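Local coordinates for periplasmic solute binding protein (Candidatus liberibacter, PDB 4CL2) that binds manganese or zinc ions in the periplasm and probably delivers them to an ABC transporter for uptake into the cell, at residues Leu8-Phe11 with Ser12-Asp16. Sequence-based numbering, arbitrary orientation.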
ATOM      1  N   LEU A   8       7.347 -14.012  -8.502  1.00 13.84           N
ATOM      2  CA  LEU A   8       7.683 -13.598  -7.128  1.00 14.06           C
ATOM      3  C   LEU A   8       7.314 -12.120  -6.935  1.00 13.93           C
ATOM      4  O   LEU A   8       7.817 -11.232  -7.605  1.00 13.98           O
ATOM      5  CB  LEU A   8       9.152 -13.866  -6.816  1.00 14.40           C
ATOM      6  CG  LEU A   8       9.575 -13.339  -5.445  1.00 15.18           C
ATOM      7  CD1 LEU A   8       8.900 -14.097  -4.299  1.00 15.35           C
ATOM      8  CD2 LEU A   8      11.126 -13.464  -5.373  1.00 15.92           C
ATOM      9  N   SER A   9       6.413 -11.861  -5.994  0.50 12.48           N
ATOM     10  CA  SER A   9       6.049 -10.484  -5.574  0.50 12.18           C
ATOM     11  C   SER A   9       6.866 -10.107  -4.313  0.50 13.38           C
ATOM     12  O   SER A   9       7.189 -10.948  -3.474  0.50 13.61           O
ATOM     13  CB  SER A   9       4.547 -10.392  -5.287  0.50 12.33           C
ATOM     14  OG  SER A   9       3.738 -10.665  -6.425  0.50 10.30           O
ATOM     15  N   SER A  10       7.244  -8.841  -4.217  1.00 13.39           N
ATOM     16  CA  SER A  10       8.089  -8.392  -3.120  1.00 11.78           C
ATOM     17  C   SER A  10       7.353  -8.485  -1.762  1.00 13.40           C
ATOM     18  O   SER A  10       8.012  -8.742  -0.762  1.00 14.73           O
ATOM     19  CB  SER A  10       8.649  -7.012  -3.376  1.00 13.35           C
ATOM     20  OG  SER A  10       7.600  -6.037  -3.425  1.00 13.95           O
ATOM     21  N   PHE A  11       6.084  -8.165  -1.725  1.00 14.27           N
ATOM     22  CA  PHE A  11       5.343  -8.226  -0.467  1.00 14.35           C
ATOM     23  C   PHE A  11       3.880  -8.508  -0.675  1.00 14.17           C
ATOM     24  O   PHE A  11       3.376  -8.672  -1.805  1.00 14.39           O
ATOM     25  CB  PHE A  11       5.600  -6.945   0.391  1.00 14.88           C
ATOM     26  CG  PHE A  11       4.738  -5.732   0.012  1.00 16.47           C
ATOM     27  CD1 PHE A  11       4.833  -5.100  -1.218  1.00 15.75           C
ATOM     28  CD2 PHE A  11       3.857  -5.218   0.953  1.00 15.83           C
ATOM     29  CE1 PHE A  11       4.076  -3.964  -1.510  1.00 17.48           C
ATOM     30  CE2 PHE A  11       3.081  -4.088   0.662  1.00 15.98           C
ATOM     31  CZ  PHE A  11       3.204  -3.459  -0.565  1.00 15.13           C
ATOM     32  N   SER A  12       3.186  -8.727   0.450  1.00 13.49           N
ATOM     33  CA  SER A  12       1.873  -9.382   0.420  1.00 15.10           C
ATOM     34  C   SER A  12       0.867  -8.692  -0.455  1.00 13.55           C
ATOM     35  O   SER A  12       0.069  -9.343  -1.130  1.00 15.21           O
ATOM     36  CB  SER A  12       1.303  -9.507   1.860  1.00 15.91           C
ATOM     37  OG  SER A  12       1.265  -8.249   2.562  1.00 14.91           O
ATOM     38  N   ILE A  13       0.860  -7.374  -0.464  1.00 14.73           N
ATOM     39  CA  ILE A  13      -0.140  -6.661  -1.236  1.00 13.39           C
ATOM     40  C   ILE A  13       0.029  -6.954  -2.720  1.00 14.11           C
ATOM     41  O   ILE A  13      -0.956  -7.242  -3.418  1.00 14.09           O
ATOM     42  CB  ILE A  13      -0.112  -5.182  -0.966  1.00 15.52           C
ATOM     43  CG1 ILE A  13      -0.561  -4.969   0.514  1.00 16.99           C
ATOM     44  CG2 ILE A  13      -0.929  -4.404  -2.013  1.00 16.53           C
ATOM     45  CD1 ILE A  13      -0.648  -3.481   0.868  1.00 18.97           C
ATOM     46  N   ILE A  14       1.249  -6.895  -3.211  1.00 14.86           N
ATOM     47  CA  ILE A  14       1.481  -7.215  -4.629  1.00 12.63           C
ATOM     48  C   ILE A  14       1.213  -8.666  -4.974  1.00 11.69           C
ATOM     49  O   ILE A  14       0.603  -8.984  -6.000  1.00 12.97           O
ATOM     50  CB  ILE A  14       2.901  -6.756  -5.053  1.00 14.29           C
ATOM     51  CG1 ILE A  14       3.017  -5.226  -4.916  1.00 16.17           C
ATOM     52  CG2 ILE A  14       3.260  -7.215  -6.456  1.00 15.89           C
ATOM     53  CD1 ILE A  14       4.418  -4.689  -5.216  1.00 16.23           C
ATOM     54  N   GLY A  15       1.561  -9.580  -4.065  1.00 12.65           N
ATOM     55  CA  GLY A  15       1.227 -10.965  -4.254  1.00 14.45           C
ATOM     56  C   GLY A  15      -0.240 -11.217  -4.427  1.00 13.68           C
ATOM     57  O   GLY A  15      -0.665 -12.008  -5.311  1.00 13.79           O
ATOM     58  N   ASP A  16      -1.062 -10.559  -3.610  1.00 13.88           N
ATOM     59  CA  ASP A  16      -2.501 -10.763  -3.679  1.00 15.80           C
ATOM     60  C   ASP A  16      -3.103 -10.173  -4.968  1.00 13.82           C
ATOM     61  O   ASP A  16      -3.987 -10.784  -5.622  1.00 14.38           O
ATOM     62  CB  ASP A  16      -3.188 -10.157  -2.446  1.00 14.26           C
ATOM     63  CG  ASP A  16      -4.670 -10.369  -2.484  1.00 15.76           C
ATOM     64  OD1 ASP A  16      -5.142 -11.502  -2.262  1.00 15.30           O
ATOM     65  OD2 ASP A  16      -5.382  -9.399  -2.797  1.00 14.72           O
TER
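Phe11 and Ser9 pack against Ile13, Ile14 and Gly15 in a local contact where strand 6-9 turns into helix 12-22. The junction is buried. Phe11 holds the N-cap position, and its ring lies over the first turn of the helix. One ring face looks onto the backbone there, with Ile13 N 3.9 Å above the ring plane and offset toward the rim. CG of Phe11 sits between its backbone N and carbonyl carbon (chi1 83°), which turns the ring toward the helix start. The side chains of Phe11 and Ile13 run side by side, with Phe11 CE2 3.7 Å from Ile13 CB. Ile14 crosses Phe11 at about a right angle, and its CG1 lies 3.8 Å from Phe11 CE1. The hydroxyl of Ser10 lies at the ring edge, in the ring plane, and hydrogen-bonds to Glu65.

This is the strand-to-helix turn of the beta-alpha-beta unit made by strand 6-9, helix 12-22 and strand 27-30. Strand 6-9 is an inner strand of the parallel four-stranded sheet.

The backbone closes the first turn. Gly15 N donates to Phe11 O at 3.0 Å, and the bond is nearly straight at 169°. Asp16 N bonds to Ser12 O one residue further on. Ser9 fits against the same turn, at Ile14 and Gly15: its CB is 3.3 Å from Gly15 N. Gly15 has no side chain, and Ser9 comes close to the helix backbone here.

The Phe11 side chain is about 8 Å from the bound manganese and about 6 Å from the side chain of its ligand Asp247, and its ring also meets that of Trp108, with the planes at about 55°. Ser12 OG hydrogen-bonds to Leu249 N, tying the helix start to the chain just beyond Asp247.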